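Local atomic coordinates of methyltransferase WBDD (Escherichia coli, PDB entry 4AZS), a protein that acts as a bifunctional kinase and methyltransferase that regulates the chain length of the O9a O antigen of Escherichia coli. Residues N437-E445 with Q471-I480. Residues are numbered along the deposited sequence; the frame is centred on the assembly and turned at random.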
ATOM      1  N   ASN A 437     -54.907  46.904  29.316  1.00 34.36           N
ATOM      2  CA  ASN A 437     -56.259  47.132  29.833  1.00 35.21           C
ATOM      3  C   ASN A 437     -57.271  46.387  28.995  1.00 33.95           C
ATOM      4  O   ASN A 437     -58.204  45.814  29.514  1.00 31.46           O
ATOM      5  CB  ASN A 437     -56.563  48.614  29.800  1.00 35.55           C
ATOM      6  CG  ASN A 437     -55.610  49.403  30.633  1.00 37.43           C
ATOM      7  OD1 ASN A 437     -54.842  48.833  31.399  1.00 40.32           O
ATOM      8  ND2 ASN A 437     -55.638  50.719  30.490  1.00 40.55           N
ATOM      9  N   TRP A 438     -57.027  46.356  27.687  1.00 33.56           N
ATOM     10  CA  TRP A 438     -57.846  45.610  26.718  1.00 35.31           C
ATOM     11  C   TRP A 438     -57.887  44.139  27.044  1.00 35.98           C
ATOM     12  O   TRP A 438     -58.973  43.534  27.206  1.00 33.07           O
ATOM     13  CB  TRP A 438     -57.249  45.847  25.331  1.00 37.24           C
ATOM     14  CG  TRP A 438     -57.757  44.982  24.234  1.00 38.77           C
ATOM     15  CD1 TRP A 438     -59.061  44.654  23.939  1.00 37.51           C
ATOM     16  CD2 TRP A 438     -56.961  44.349  23.190  1.00 40.53           C
ATOM     17  NE1 TRP A 438     -59.116  43.855  22.828  1.00 36.53           N
ATOM     18  CE2 TRP A 438     -57.901  43.643  22.336  1.00 39.54           C
ATOM     19  CE3 TRP A 438     -55.604  44.309  22.886  1.00 44.91           C
ATOM     20  CZ2 TRP A 438     -57.487  42.916  21.232  1.00 42.20           C
ATOM     21  CZ3 TRP A 438     -55.189  43.568  21.771  1.00 46.78           C
ATOM     22  CH2 TRP A 438     -56.114  42.888  20.968  1.00 46.45           C
ATOM     23  N   LEU A 439     -56.710  43.576  27.234  1.00 34.43           N
ATOM     24  CA  LEU A 439     -56.589  42.168  27.555  1.00 40.07           C
ATOM     25  C   LEU A 439     -57.202  41.866  28.914  1.00 38.48           C
ATOM     26  O   LEU A 439     -57.872  40.842  29.082  1.00 35.26           O
ATOM     27  CB  LEU A 439     -55.105  41.747  27.538  1.00 46.46           C
ATOM     28  CG  LEU A 439     -54.620  40.709  28.562  1.00 53.25           C
ATOM     29  CD1 LEU A 439     -55.112  39.324  28.173  1.00 55.76           C
ATOM     30  CD2 LEU A 439     -53.090  40.669  28.699  1.00 54.26           C
ATOM     31  N   TYR A 440     -56.993  42.765  29.871  1.00 37.10           N
ATOM     32  CA  TYR A 440     -57.544  42.544  31.184  1.00 36.78           C
ATOM     33  C   TYR A 440     -59.060  42.515  31.052  1.00 34.84           C
ATOM     34  O   TYR A 440     -59.699  41.697  31.671  1.00 33.55           O
ATOM     35  CB  TYR A 440     -57.063  43.590  32.205  1.00 39.70           C
ATOM     36  CG  TYR A 440     -57.649  43.399  33.571  1.00 41.32           C
ATOM     37  CD1 TYR A 440     -58.849  43.969  33.883  1.00 42.28           C
ATOM     38  CD2 TYR A 440     -57.012  42.630  34.550  1.00 46.12           C
ATOM     39  CE1 TYR A 440     -59.433  43.812  35.126  1.00 43.03           C
ATOM     40  CE2 TYR A 440     -57.603  42.446  35.803  1.00 46.72           C
ATOM     41  CZ  TYR A 440     -58.817  43.041  36.068  1.00 46.40           C
ATOM     42  OH  TYR A 440     -59.481  42.908  37.276  1.00 52.27           O
ATOM     43  N   ALA A 441     -59.644  43.381  30.227  1.00 33.92           N
ATOM     44  CA  ALA A 441     -61.107  43.395  30.117  1.00 33.83           C
ATOM     45  C   ALA A 441     -61.583  42.106  29.531  1.00 31.54           C
ATOM     46  O   ALA A 441     -62.604  41.591  29.918  1.00 31.84           O
ATOM     47  CB  ALA A 441     -61.616  44.572  29.284  1.00 34.86           C
ATOM     48  N   VAL A 442     -60.838  41.556  28.594  1.00 33.65           N
ATOM     49  CA  VAL A 442     -61.304  40.362  27.947  1.00 32.15           C
ATOM     50  C   VAL A 442     -61.310  39.247  28.952  1.00 33.92           C
ATOM     51  O   VAL A 442     -62.253  38.429  28.986  1.00 35.09           O
ATOM     52  CB  VAL A 442     -60.425  39.931  26.771  1.00 31.49           C
ATOM     53  CG1 VAL A 442     -60.872  38.569  26.261  1.00 32.37           C
ATOM     54  CG2 VAL A 442     -60.465  40.953  25.666  1.00 30.75           C
ATOM     55  N   TRP A 443     -60.260  39.205  29.763  1.00 36.23           N
ATOM     56  CA  TRP A 443     -60.120  38.169  30.767  1.00 42.19           C
ATOM     57  C   TRP A 443     -61.177  38.197  31.825  1.00 41.73           C
ATOM     58  O   TRP A 443     -61.429  37.187  32.412  1.00 41.67           O
ATOM     59  CB  TRP A 443     -58.723  38.165  31.397  1.00 51.20           C
ATOM     60  CG  TRP A 443     -57.797  37.254  30.632  1.00 64.52           C
ATOM     61  CD1 TRP A 443     -57.200  37.499  29.389  1.00 67.99           C
ATOM     62  CD2 TRP A 443     -57.373  35.894  30.993  1.00 73.27           C
ATOM     63  NE1 TRP A 443     -56.439  36.429  28.979  1.00 74.54           N
ATOM     64  CE2 TRP A 443     -56.491  35.432  29.896  1.00 80.83           C
ATOM     65  CE3 TRP A 443     -57.609  35.053  32.067  1.00 78.53           C
ATOM     66  CZ2 TRP A 443     -55.901  34.183  29.904  1.00 80.86           C
ATOM     67  CZ3 TRP A 443     -57.001  33.796  32.063  1.00 84.71           C
ATOM     68  CH2 TRP A 443     -56.164  33.377  31.008  1.00 87.03           C
ATOM     69  N   GLN A 444     -61.834  39.330  32.047  1.00 38.94           N
ATOM     70  CA  GLN A 444     -62.907  39.402  33.045  1.00 39.07           C
ATOM     71  C   GLN A 444     -64.237  38.907  32.485  1.00 37.88           C
ATOM     72  O   GLN A 444     -65.215  38.886  33.203  1.00 35.51           O
ATOM     73  CB  GLN A 444     -63.112  40.835  33.513  1.00 37.93           C
ATOM     74  CG  GLN A 444     -61.890  41.439  34.166  1.00 42.06           C
ATOM     75  CD  GLN A 444     -61.272  40.482  35.151  1.00 47.21           C
ATOM     76  OE1 GLN A 444     -61.942  40.006  36.072  1.00 52.47           O
ATOM     77  NE2 GLN A 444     -60.025  40.128  34.918  1.00 51.45           N
ATOM     78  N   GLU A 445     -64.278  38.596  31.192  1.00 33.06           N
ATOM     79  CA  GLU A 445     -65.494  38.136  30.548  1.00 32.18           C
ATOM     80  C   GLU A 445     -65.716  36.643  30.752  1.00 32.91           C
ATOM     81  O   GLU A 445     -64.794  35.848  30.616  1.00 32.17           O
ATOM     82  CB  GLU A 445     -65.418  38.345  29.039  1.00 33.05           C
ATOM     83  CG  GLU A 445     -65.426  39.794  28.626  1.00 33.36           C
ATOM     84  CD  GLU A 445     -66.766  40.428  28.703  1.00 34.19           C
ATOM     85  OE1 GLU A 445     -67.775  39.714  28.896  1.00 34.62           O
ATOM     86  OE2 GLU A 445     -66.828  41.650  28.460  1.00 37.77           O
ATOM     87  N   GLN A 471     -55.492  46.864  39.395  1.00 41.24           N
ATOM     88  CA  GLN A 471     -56.251  45.713  39.858  1.00 46.04           C
ATOM     89  C   GLN A 471     -55.272  44.657  40.321  1.00 47.94           C
ATOM     90  O   GLN A 471     -54.067  44.724  40.005  1.00 49.97           O
ATOM     91  CB  GLN A 471     -57.176  45.126  38.762  1.00 48.71           C
ATOM     92  CG  GLN A 471     -57.914  46.082  37.795  1.00 49.35           C
ATOM     93  CD  GLN A 471     -58.889  47.069  38.427  1.00 54.58           C
ATOM     94  OE1 GLN A 471     -59.568  46.770  39.411  1.00 54.99           O
ATOM     95  NE2 GLN A 471     -58.976  48.275  37.828  1.00 55.42           N
ATOM     96  N   ARG A 472     -55.780  43.678  41.061  1.00 55.81           N
ATOM     97  CA  ARG A 472     -54.959  42.537  41.488  1.00 67.12           C
ATOM     98  C   ARG A 472     -54.443  41.774  40.256  1.00 72.37           C
ATOM     99  O   ARG A 472     -53.285  41.318  40.253  1.00 75.68           O
ATOM    100  CB  ARG A 472     -55.654  41.608  42.517  1.00 75.94           C
ATOM    101  CG  ARG A 472     -57.150  41.811  42.745  1.00 85.60           C
ATOM    102  CD  ARG A 472     -57.614  41.273  44.098  1.00 94.46           C
ATOM    103  NE  ARG A 472     -59.082  41.146  44.176  1.00104.23           N
ATOM    104  CZ  ARG A 472     -59.934  42.083  44.611  1.00102.72           C
ATOM    105  NH1 ARG A 472     -59.506  43.262  45.031  1.00105.67           N
ATOM    106  NH2 ARG A 472     -61.240  41.837  44.628  1.00100.36           N
ATOM    107  N   GLY A 473     -55.283  41.707  39.213  1.00 67.07           N
ATOM    108  CA  GLY A 473     -54.929  41.120  37.926  1.00 74.86           C
ATOM    109  C   GLY A 473     -54.667  39.642  38.140  1.00 83.69           C
ATOM    110  O   GLY A 473     -55.582  38.823  38.073  1.00 81.12           O
ATOM    111  N   ALA A 474     -53.405  39.268  38.291  1.00 86.19           N
ATOM    112  CA  ALA A 474     -52.294  39.871  37.566  1.00 95.18           C
ATOM    113  C   ALA A 474     -51.922  38.765  36.579  1.00 90.87           C
ATOM    114  O   ALA A 474     -50.883  38.799  35.911  1.00 90.22           O
ATOM    115  CB  ALA A 474     -51.135  40.162  38.508  1.00 95.51           C
ATOM    116  N   THR A 475     -52.818  37.784  36.496  1.00 83.24           N
ATOM    117  CA  THR A 475     -52.453  36.470  36.064  1.00 81.77           C
ATOM    118  C   THR A 475     -52.533  36.454  34.568  1.00 77.69           C
ATOM    119  O   THR A 475     -51.662  35.881  33.923  1.00 76.99           O
ATOM    120  CB  THR A 475     -53.338  35.358  36.692  1.00 86.14           C
ATOM    121  OG1 THR A 475     -54.359  34.943  35.776  1.00 89.04           O
ATOM    122  CG2 THR A 475     -53.972  35.809  38.019  1.00 86.23           C
ATOM    123  N   GLU A 476     -53.548  37.112  34.004  1.00 70.83           N
ATOM    124  CA  GLU A 476     -53.700  37.106  32.551  1.00 73.35           C
ATOM    125  C   GLU A 476     -52.334  37.414  31.935  1.00 67.02           C
ATOM    126  O   GLU A 476     -51.948  36.804  30.952  1.00 70.83           O
ATOM    127  CB  GLU A 476     -54.813  38.061  32.049  1.00 73.42           C
ATOM    128  CG  GLU A 476     -54.477  39.555  31.986  1.00 79.08           C
ATOM    129  CD  GLU A 476     -54.243  40.166  33.361  1.00 91.43           C
ATOM    130  OE1 GLU A 476     -55.181  40.126  34.191  1.00 93.77           O
ATOM    131  OE2 GLU A 476     -53.124  40.680  33.618  1.00103.50           O
ATOM    132  N   GLN A 477     -51.603  38.330  32.564  1.00 72.41           N
ATOM    133  CA  GLN A 477     -50.286  38.741  32.101  1.00 76.59           C
ATOM    134  C   GLN A 477     -49.303  37.566  32.117  1.00 75.86           C
ATOM    135  O   GLN A 477     -48.588  37.315  31.134  1.00 69.30           O
ATOM    136  CB  GLN A 477     -49.760  39.924  32.938  1.00 79.58           C
ATOM    137  CG  GLN A 477     -50.110  41.303  32.365  1.00 84.56           C
ATOM    138  CD  GLN A 477     -49.415  41.617  31.016  1.00 92.76           C
ATOM    139  OE1 GLN A 477     -48.338  41.084  30.705  1.00 97.46           O
ATOM    140  NE2 GLN A 477     -50.034  42.494  30.215  1.00 84.86           N
ATOM    141  N   TRP A 478     -49.304  36.817  33.213  1.00 76.90           N
ATOM    142  CA  TRP A 478     -48.323  35.752  33.387  1.00 74.36           C
ATOM    143  C   TRP A 478     -48.618  34.528  32.568  1.00 66.54           C
ATOM    144  O   TRP A 478     -47.708  33.818  32.162  1.00 65.91           O
ATOM    145  CB  TRP A 478     -48.145  35.435  34.870  1.00 78.75           C
ATOM    146  CG  TRP A 478     -47.531  36.602  35.607  1.00 89.31           C
ATOM    147  CD1 TRP A 478     -47.997  37.226  36.763  1.00 93.48           C
ATOM    148  CD2 TRP A 478     -46.323  37.370  35.222  1.00 99.05           C
ATOM    149  NE1 TRP A 478     -47.185  38.271  37.122  1.00100.51           N
ATOM    150  CE2 TRP A 478     -46.163  38.412  36.238  1.00107.16           C
ATOM    151  CE3 TRP A 478     -45.387  37.293  34.177  1.00100.98           C
ATOM    152  CZ2 TRP A 478     -45.108  39.321  36.194  1.00116.46           C
ATOM    153  CZ3 TRP A 478     -44.333  38.215  34.145  1.00103.46           C
ATOM    154  CH2 TRP A 478     -44.199  39.199  35.129  1.00114.62           C
ATOM    155  N   ILE A 479     -49.886  34.302  32.271  1.00 61.25           N
ATOM    156  CA  ILE A 479     -50.299  33.140  31.504  1.00 61.26           C
ATOM    157  C   ILE A 479     -49.952  33.281  30.028  1.00 65.30           C
ATOM    158  O   ILE A 479     -49.543  32.316  29.381  1.00 69.29           O
ATOM    159  CB  ILE A 479     -51.803  32.920  31.644  1.00 65.91           C
ATOM    160  CG1 ILE A 479     -52.119  32.505  33.090  1.00 63.44           C
ATOM    161  CG2 ILE A 479     -52.281  31.878  30.640  1.00 67.02           C
ATOM    162  CD1 ILE A 479     -53.527  32.845  33.501  1.00 72.68           C
ATOM    163  N   ILE A 480     -50.114  34.486  29.503  1.00 63.77           N
ATOM    164  CA  ILE A 480     -49.761  34.770  28.124  1.00 62.28           C
ATOM    165  C   ILE A 480     -48.251  34.900  27.981  1.00 64.87           C
ATOM    166  O   ILE A 480     -47.700  34.477  26.978  1.00 67.06           O
ATOM    167  CB  ILE A 480     -50.498  36.020  27.619  1.00 61.93           C
ATOM    168  CG1 ILE A 480     -51.967  35.667  27.372  1.00 63.91           C
ATOM    169  CG2 ILE A 480     -49.897  36.558  26.340  1.00 67.13           C
ATOM    170  CD1 ILE A 480     -52.890  36.825  27.638  1.00 64.50           C
TER
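Trp443 presents one indole face to Glu476, whose CB stands 3.4 Å from the centroid of the five-membered ring, a CH-pi contact. Ile479 CD1 reaches Trp443 CH2 at 3.7 Å. The Tyr440 ring receives Glu476 OE1 and Gly473 CA at its edge; OE1 is 3.1 Å from Tyr440 CD2. The side chains of Tyr440 and Gln471 cross at about a right angle, Tyr440 OH lying 3.5 Å from Gln471 CB. From the rings' own segment, Leu439 O lies in plane at the indole edge and Gln444 NE2 over one Tyr440 face.

In Glu476, chi1 (78°) sets CG 3.6 Å from Leu439 CG, and the bend at chi2 (-66°) then carries the carboxylate to the tyrosine edge. Leu439 and Ile480 meet tip to tip, their CD1 atoms a tight 3.4 Å apart. Segments 437-443 and 475-480 cross at 100°, joining helix 435-443 to the C-terminal helix 475-485, far from the chain's centre. Phe404 of helix 397-410 touches Trp443 and Ile480, and Trp478 of a neighbouring subunit meets the Trp443 ring.

No hydrogen bond links the segments, and the buried Trp443 NE1 finds no partner. Cohesion therefore rests on apolar contacts and the CH-pi contact, the carboxylate at the tyrosine's edge probably adding a weak electrostatic attraction.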